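Long-range contacts in lactate dehydrogenase (PDB 6CT6), which probably catalyses the interconversion of pyruvate and lactate with NADH and NAD+ as cofactor pair: residues Val3-Arg9 with Gly63-Ser69; Asn124-Ile130 with His150-Met155. One frame throughout, in Å; residues are numbered along the deposited sequence.

Contact 1. Residues Val3-Arg9 with Gly63-Ser69; sequences VFEQNKR and GITVYGS
Arg9 reaches Gly63 by an extended side chain: CG lies anti to the carbonyl carbon (chi1 -56°) and the chain stays straight as far as NE. Tyr67 also has CG anti to its carbonyl carbon, which turns the ring toward 3-9, where one face meets Val3 O and the hydroxyl end meets Glu5. Arg9 NH1 donates to Gly63 O over 2.8 Å. The bond is bent, 143° at the hydrogen, and NH1 sits above the carbonyl plane of Gly63. The same NH1 forms a salt bridge with Asp35. Val3 O lies 3.6 Å above the Tyr67 ring, and Thr65 CG2 of the ring's own segment packs on the opposite face, both offset toward the rim. Glu5 crosses Tyr67 at about a right angle, with OE1 at the ring edge, but its side chain is poorly ordered. Water 1 donates to Glu5 OE2 and accepts from Thr65 OG1. Water 2 donates to Glu5 O and accepts from Tyr67 OH. Val3 CG2 touches Tyr67 CB at 4.3 Å. The contact thus mixes packing on the Tyr67 ring with two water bridges and one direct hydrogen bond from a charged guanidinium. No backbone pairing joins the segments.

Contact 2. Residues Asn124-Ile130 with His150-Met155; sequences NAFIINI and HMICGM. With NAI (1,4-dihydronicotinamide adenine dinucleotide), chain D.
Strands 126-129 and 152-155 run parallel, with axes 4.6 Å apart at an angle of 29°, and four backbone hydrogen bonds alternate between them. Ile127 N bonds to Met151 O, Cys153 N to Ile127 O, Asn129 N to Cys153 O, and Met155 N to Asn129 O. The side chains divide between the two faces of the sheet. On one face Ile127 CG2 meets Ile152 CD1 at 3.8 Å, the two side chains crossing obliquely. Ile152 also packs on Val138 and Val141 of helix 134-145. The other face carries Ile128 and Cys153. Phe126 CG is anti to the backbone N (chi1 -175°), which carries the ring alongside 150-155. There its CZ lies 4.0 Å from Cys153 SG, an oblique sulfur-aromatic contact. Tyr257 stacks on the Phe126 ring. Met151 is bent at chi2 and chi3. Met151 CE touches Asn124 O at 3.6 Å and also packs on Phe126 CB. At the cofactor end Ile128 CG2 touches Met155 CB at 4.0 Å. Ile130 CG2 lies 3.4 Å from C2N of the nicotinamide ring, while Met155 CE lies 3.6 Å from the carboxamide N7N. Strand 126-129, helix 134-145 and strand 152-155 form a right-handed beta-alpha-beta crossover. This is the usual architecture of a Rossmann domain, with the nicotinamide held at the C-terminal ends of the parallel strands.

In the fold
Both contacts reach the same mixed sheet, and their centres are about 21 Å apart. Their nearest atoms are about 9 Å apart and do not touch. They come in series along the chain: contact 1 closes before contact 2 opens. Contact 1 lies at the outer strand 66-69, where the loop before strand 11-15 packs. Contact 2 lies further in, pairing 126-129 with 152-155, the last two of the six parallel strands. Strands 35-39, 11-15 and 80-83 stand between them. Contact 1 is thus peripheral and near the second subunit, whose Arg166 bonds to Ile64 O. Contact 2 is buried and meets the nicotinamide end of NADH.

Contact 1. Residues Val3-Arg9 with Gly63-Ser69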
loop_
_atom_site.group_PDB
_atom_site.type_symbol
_atom_site.label_atom_id
_atom_site.label_comp_id
_atom_site.label_asym_id
_atom_site.label_seq_id
_atom_site.Cartn_x
_atom_site.Cartn_y
_atom_site.Cartn_z
ATOM N N VAL B 3 -0.672 3.194 -23.863
ATOM C CA VAL B 3 -1.773 3.304 -22.915
ATOM C C VAL B 3 -1.906 4.723 -22.377
ATOM O O VAL B 3 -3.019 5.201 -22.152
ATOM C CB VAL B 3 -1.593 2.292 -21.764
ATOM C CG1 VAL B 3 -1.387 0.888 -22.316
ATOM C CG2 VAL B 3 -0.433 2.691 -20.854
ATOM N N PHE B 4 -0.784 5.406 -22.162
ATOM C CA PHE B 4 -0.813 6.761 -21.631
ATOM C C PHE B 4 -1.572 7.689 -22.569
ATOM O O PHE B 4 -1.072 8.029 -23.646
ATOM C CB PHE B 4 0.605 7.301 -21.423
ATOM C CG PHE B 4 1.368 6.612 -20.327
ATOM C CD1 PHE B 4 0.880 6.591 -19.029
ATOM C CD2 PHE B 4 2.587 6.009 -20.590
ATOM C CE1 PHE B 4 1.587 5.967 -18.019
ATOM C CE2 PHE B 4 3.297 5.383 -19.583
ATOM C CZ PHE B 4 2.796 5.363 -18.296
ATOM N N GLU B 5 -2.779 8.093 -22.182
ATOM C CA GLU B 5 -3.429 9.197 -22.870
ATOM C C GLU B 5 -2.601 10.457 -22.661
ATOM O O GLU B 5 -2.078 10.700 -21.570
ATOM C CB GLU B 5 -4.858 9.388 -22.354
ATOM C CG GLU B 5 -4.962 9.948 -20.940
ATOM C CD GLU B 5 -6.308 9.660 -20.296
ATOM O OE1 GLU B 5 -6.970 8.684 -20.708
ATOM O OE2 GLU B 5 -6.706 10.412 -19.382
ATOM N N GLN B 6 -2.449 11.247 -23.720
ATOM C CA GLN B 6 -1.514 12.364 -23.672
ATOM C C GLN B 6 -2.039 13.468 -22.762
ATOM O O GLN B 6 -3.198 13.881 -22.872
ATOM C CB GLN B 6 -1.265 12.912 -25.079
ATOM C CG GLN B 6 -0.248 14.047 -25.124
ATOM C CD GLN B 6 1.081 13.667 -24.497
ATOM O OE1 GLN B 6 1.488 12.505 -24.532
ATOM N NE2 GLN B 6 1.760 14.646 -23.909
ATOM N N ASN B 7 -1.187 13.943 -21.857
ATOM C CA ASN B 7 -1.526 15.073 -20.996
ATOM C C ASN B 7 -0.244 15.593 -20.353
ATOM O O ASN B 7 0.852 15.075 -20.591
ATOM C CB ASN B 7 -2.578 14.687 -19.949
ATOM C CG ASN B 7 -2.090 13.623 -18.976
ATOM O OD1 ASN B 7 -0.931 13.617 -18.565
ATOM N ND2 ASN B 7 -2.987 12.719 -18.599
ATOM N N LYS B 8 -0.399 16.635 -19.529
ATOM C CA LYS B 8 0.742 17.302 -18.906
ATOM C C LYS B 8 1.458 16.412 -17.897
ATOM O O LYS B 8 2.661 16.583 -17.674
ATOM C CB LYS B 8 0.277 18.576 -18.198
ATOM C CG LYS B 8 0.377 19.865 -19.000
ATOM C CD LYS B 8 -0.123 21.030 -18.155
ATOM C CE LYS B 8 0.174 22.370 -18.792
ATOM N NZ LYS B 8 -0.335 22.473 -20.179
ATOM N N ARG B 9 0.743 15.482 -17.269
ATOM C CA ARG B 9 1.276 14.785 -16.109
ATOM C C ARG B 9 2.479 13.921 -16.488
ATOM O O ARG B 9 2.599 13.473 -17.633
ATOM C CB ARG B 9 0.203 13.903 -15.481
ATOM C CG ARG B 9 -1.073 14.626 -15.095
ATOM C CD ARG B 9 -2.102 13.646 -14.553
ATOM N NE ARG B 9 -3.388 14.284 -14.291
ATOM C CZ ARG B 9 -4.543 13.633 -14.171
ATOM N NH1 ARG B 9 -4.591 12.312 -14.300
ATOM N NH2 ARG B 9 -5.661 14.307 -13.931
ATOM N N GLY B 63 -7.842 12.817 -9.924
ATOM C CA GLY B 63 -8.103 12.074 -11.140
ATOM C C GLY B 63 -6.875 11.403 -11.717
ATOM O O GLY B 63 -6.774 11.230 -12.936
ATOM N N ILE B 64 -5.930 11.023 -10.855
ATOM C CA ILE B 64 -4.812 10.201 -11.300
ATOM C C ILE B 64 -5.365 8.928 -11.920
ATOM O O ILE B 64 -6.268 8.289 -11.367
ATOM C CB ILE B 64 -3.872 9.886 -10.122
ATOM C CG1 ILE B 64 -3.140 11.148 -9.640
ATOM C CG2 ILE B 64 -2.869 8.788 -10.494
ATOM C CD1 ILE B 64 -2.138 11.740 -10.630
ATOM N N THR B 65 -4.832 8.553 -13.079
ATOM C CA THR B 65 -5.252 7.345 -13.775
ATOM C C THR B 65 -4.165 6.285 -13.666
ATOM O O THR B 65 -3.001 6.547 -13.986
ATOM C CB THR B 65 -5.559 7.631 -15.248
ATOM O OG1 THR B 65 -6.567 8.647 -15.342
ATOM C CG2 THR B 65 -6.064 6.371 -15.946
ATOM N N VAL B 66 -4.549 5.095 -13.210
ATOM C CA VAL B 66 -3.686 3.919 -13.237
ATOM C C VAL B 66 -4.234 2.968 -14.291
ATOM O O VAL B 66 -5.423 2.630 -14.268
ATOM C CB VAL B 66 -3.606 3.232 -11.861
ATOM C CG1 VAL B 66 -2.659 2.036 -11.913
ATOM C CG2 VAL B 66 -3.150 4.214 -10.792
ATOM N N TYR B 67 -3.375 2.561 -15.221
ATOM C CA TYR B 67 -3.711 1.608 -16.266
ATOM C C TYR B 67 -3.053 0.265 -15.969
ATOM O O TYR B 67 -1.968 0.205 -15.382
ATOM C CB TYR B 67 -3.236 2.091 -17.641
ATOM C CG TYR B 67 -3.637 3.497 -18.045
ATOM C CD1 TYR B 67 -4.778 3.725 -18.808
ATOM C CD2 TYR B 67 -2.854 4.592 -17.699
ATOM C CE1 TYR B 67 -5.140 5.006 -19.195
ATOM C CE2 TYR B 67 -3.208 5.877 -18.082
ATOM C CZ TYR B 67 -4.353 6.077 -18.831
ATOM O OH TYR B 67 -4.714 7.347 -19.216
ATOM N N GLY B 68 -3.715 -0.812 -16.379
ATOM C CA GLY B 68 -3.130 -2.150 -16.375
ATOM C C GLY B 68 -2.863 -2.609 -17.800
ATOM O O GLY B 68 -3.666 -2.349 -18.701
ATOM N N SER B 69 -1.732 -3.284 -18.000
ATOM C CA SER B 69 -1.350 -3.724 -19.335
ATOM C C SER B 69 -0.547 -5.017 -19.263
ATOM O O SER B 69 0.206 -5.252 -18.312
ATOM C CB SER B 69 -0.527 -2.658 -20.062
ATOM O OG SER B 69 -0.217 -3.069 -21.382
HETATM O O HOH W 1 -5.401 10.817 -16.929
HETATM O O HOH W 2 -2.265 9.171 -19.116
#

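Contact 2. Residues Asn124-Ile130 with His150-Met155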
loop_
_atom_site.group_PDB
_atom_site.type_symbol
_atom_site.label_atom_id
_atom_site.label_comp_id
_atom_site.label_asym_id
_atom_site.label_seq_id
_atom_site.Cartn_x
_atom_site.Cartn_y
_atom_site.Cartn_z
ATOM N N ASN B 124 14.504 7.269 -23.527
ATOM C CA ASN B 124 14.892 8.494 -22.836
ATOM C C ASN B 124 14.401 8.541 -21.392
ATOM O O ASN B 124 14.561 9.572 -20.728
ATOM C CB ASN B 124 14.370 9.713 -23.598
ATOM C CG ASN B 124 14.951 9.820 -24.995
ATOM O OD1 ASN B 124 16.110 9.476 -25.224
ATOM N ND2 ASN B 124 14.148 10.301 -25.937
ATOM N N ALA B 125 13.810 7.461 -20.893
ATOM C CA ALA B 125 13.290 7.436 -19.536
ATOM C C ALA B 125 14.416 7.281 -18.516
ATOM O O ALA B 125 15.505 6.783 -18.814
ATOM C CB ALA B 125 12.284 6.297 -19.371
ATOM N N PHE B 126 14.134 7.733 -17.296
ATOM C CA PHE B 126 14.966 7.440 -16.134
ATOM C C PHE B 126 14.529 6.100 -15.553
ATOM O O PHE B 126 13.336 5.887 -15.320
ATOM C CB PHE B 126 14.826 8.557 -15.097
ATOM C CG PHE B 126 15.734 8.410 -13.907
ATOM C CD1 PHE B 126 17.102 8.596 -14.032
ATOM C CD2 PHE B 126 15.216 8.111 -12.658
ATOM C CE1 PHE B 126 17.935 8.469 -12.935
ATOM C CE2 PHE B 126 16.043 7.984 -11.557
ATOM C CZ PHE B 126 17.403 8.163 -11.694
ATOM N N ILE B 127 15.487 5.200 -15.325
ATOM C CA ILE B 127 15.193 3.810 -14.986
ATOM C C ILE B 127 15.703 3.504 -13.583
ATOM O O ILE B 127 16.874 3.749 -13.272
ATOM C CB ILE B 127 15.810 2.839 -16.010
ATOM C CG1 ILE B 127 15.251 3.125 -17.403
ATOM C CG2 ILE B 127 15.515 1.389 -15.641
ATOM C CD1 ILE B 127 16.281 3.674 -18.343
ATOM N N ILE B 128 14.822 2.956 -12.750
ATOM C CA ILE B 128 15.158 2.495 -11.405
ATOM C C ILE B 128 14.864 1.001 -11.346
ATOM O O ILE B 128 13.715 0.586 -11.545
ATOM C CB ILE B 128 14.350 3.234 -10.324
ATOM C CG1 ILE B 128 14.570 4.749 -10.395
ATOM C CG2 ILE B 128 14.709 2.696 -8.937
ATOM C CD1 ILE B 128 13.506 5.546 -9.646
ATOM N N ASN B 129 15.879 0.195 -11.048
ATOM C CA ASN B 129 15.672 -1.236 -10.871
ATOM C C ASN B 129 15.597 -1.588 -9.393
ATOM O O ASN B 129 16.279 -0.983 -8.561
ATOM C CB ASN B 129 16.776 -2.068 -11.521
ATOM C CG ASN B 129 16.522 -3.558 -11.384
ATOM O OD1 ASN B 129 15.568 -4.083 -11.956
ATOM N ND2 ASN B 129 17.356 -4.241 -10.605
ATOM N N ILE B 130 14.771 -2.584 -9.080
ATOM C CA ILE B 130 14.636 -3.088 -7.720
ATOM C C ILE B 130 14.942 -4.584 -7.698
ATOM O O ILE B 130 15.425 -5.108 -6.690
ATOM C CB ILE B 130 13.229 -2.793 -7.162
ATOM C CG1 ILE B 130 12.969 -1.281 -7.139
ATOM C CG2 ILE B 130 13.079 -3.363 -5.757
ATOM C CD1 ILE B 130 11.530 -0.903 -6.821
ATOM N N HIS B 150 24.109 7.548 -16.610
ATOM C CA HIS B 150 23.533 8.457 -15.626
ATOM C C HIS B 150 22.008 8.458 -15.632
ATOM O O HIS B 150 21.408 9.245 -14.890
ATOM C CB HIS B 150 24.042 9.884 -15.857
ATOM C CG HIS B 150 23.546 10.506 -17.126
ATOM N ND1 HIS B 150 24.142 10.284 -18.349
ATOM C CD2 HIS B 150 22.507 11.340 -17.363
ATOM C CE1 HIS B 150 23.493 10.954 -19.283
ATOM N NE2 HIS B 150 22.496 11.603 -18.711
ATOM N N MET B 151 21.368 7.607 -16.436
ATOM C CA MET B 151 19.913 7.527 -16.485
ATOM C C MET B 151 19.383 6.199 -15.954
ATOM O O MET B 151 18.232 5.845 -16.227
ATOM C CB MET B 151 19.411 7.751 -17.911
ATOM C CG MET B 151 19.588 9.171 -18.420
ATOM S SD MET B 151 18.645 10.408 -17.497
ATOM C CE MET B 151 16.990 10.170 -18.139
ATOM N N ILE B 152 20.190 5.457 -15.200
ATOM C CA ILE B 152 19.739 4.201 -14.611
ATOM C C ILE B 152 20.477 3.981 -13.299
ATOM O O ILE B 152 21.662 4.299 -13.173
ATOM C CB ILE B 152 19.933 3.013 -15.581
ATOM C CG1 ILE B 152 19.419 1.712 -14.955
ATOM C CG2 ILE B 152 21.396 2.866 -15.981
ATOM C CD1 ILE B 152 19.193 0.602 -15.969
ATOM N N CYS B 153 19.755 3.445 -12.317
ATOM C CA CYS B 153 20.324 3.111 -11.021
ATOM C C CYS B 153 19.476 2.017 -10.392
ATOM O O CYS B 153 18.417 1.648 -10.905
ATOM C CB CYS B 153 20.390 4.332 -10.098
ATOM S SG CYS B 153 18.776 5.004 -9.659
ATOM N N GLY B 154 19.950 1.507 -9.266
ATOM C CA GLY B 154 19.221 0.513 -8.496
ATOM C C GLY B 154 18.837 1.072 -7.140
ATOM O O GLY B 154 19.620 1.788 -6.512
ATOM N N MET B 155 17.622 0.753 -6.702
ATOM C CA MET B 155 17.164 1.103 -5.365
ATOM C C MET B 155 17.617 0.022 -4.395
ATOM O O MET B 155 17.250 -1.149 -4.547
ATOM C CB MET B 155 15.640 1.247 -5.325
ATOM C CG MET B 155 15.076 1.806 -4.003
ATOM S SD MET B 155 15.263 0.760 -2.539
ATOM C CE MET B 155 14.249 -0.662 -2.946
HETATM P PA NAI D . 6.364 -10.176 -6.758
HETATM O O1A NAI D . 6.528 -11.627 -7.154
HETATM O O2A NAI D . 5.221 -9.773 -5.856
HETATM O O5B NAI D . 6.251 -9.324 -8.115
HETATM C C5B NAI D . 7.063 -9.635 -9.244
HETATM C C4B NAI D . 6.201 -9.491 -10.486
HETATM O O4B NAI D . 6.990 -9.466 -11.678
HETATM C C3B NAI D . 5.221 -10.651 -10.640
HETATM O O3B NAI D . 3.883 -10.151 -10.592
HETATM C C2B NAI D . 5.539 -11.254 -11.995
HETATM O O2B NAI D . 4.377 -11.705 -12.692
HETATM C C1B NAI D . 6.188 -10.070 -12.687
HETATM N N9A NAI D . 6.978 -10.396 -13.895
HETATM C C8A NAI D . 7.650 -11.523 -14.208
HETATM N N7A NAI D . 8.235 -11.392 -15.430
HETATM C C5A NAI D . 7.927 -10.170 -15.905
HETATM C C6A NAI D . 8.205 -9.376 -17.118
HETATM N N6A NAI D . 8.959 -9.874 -18.119
HETATM N N1A NAI D . 7.680 -8.131 -17.195
HETATM C C2A NAI D . 6.925 -7.607 -16.211
HETATM N N3A NAI D . 6.634 -8.276 -15.087
HETATM C C4A NAI D . 7.098 -9.528 -14.886
HETATM O O3 NAI D . 7.757 -9.670 -6.113
HETATM P PN NAI D . 7.959 -8.312 -5.258
HETATM O O1N NAI D . 7.666 -8.608 -3.807
HETATM O O2N NAI D . 7.244 -7.179 -5.958
HETATM O O5D NAI D . 9.550 -8.104 -5.405
HETATM C C5D NAI D . 10.100 -7.853 -6.693
HETATM C C4D NAI D . 11.622 -7.854 -6.671
HETATM O O4D NAI D . 12.129 -6.840 -5.794
HETATM C C3D NAI D . 12.169 -9.182 -6.171
HETATM O O3D NAI D . 13.262 -9.573 -7.005
HETATM C C2D NAI D . 12.646 -8.875 -4.770
HETATM O O2D NAI D . 13.689 -9.744 -4.326
HETATM C C1D NAI D . 13.116 -7.442 -4.952
HETATM N N1N NAI D . 13.328 -6.660 -3.726
HETATM C C2N NAI D . 14.332 -5.783 -3.785
HETATM C C3N NAI D . 14.660 -4.959 -2.732
HETATM C C7N NAI D . 15.817 -4.023 -2.919
HETATM O O7N NAI D . 16.251 -3.837 -4.045
HETATM N N7N NAI D . 16.360 -3.428 -1.864
HETATM C C4N NAI D . 13.885 -5.001 -1.442
HETATM C C5N NAI D . 12.815 -5.994 -1.493
HETATM C C6N NAI D . 12.573 -6.771 -2.626
#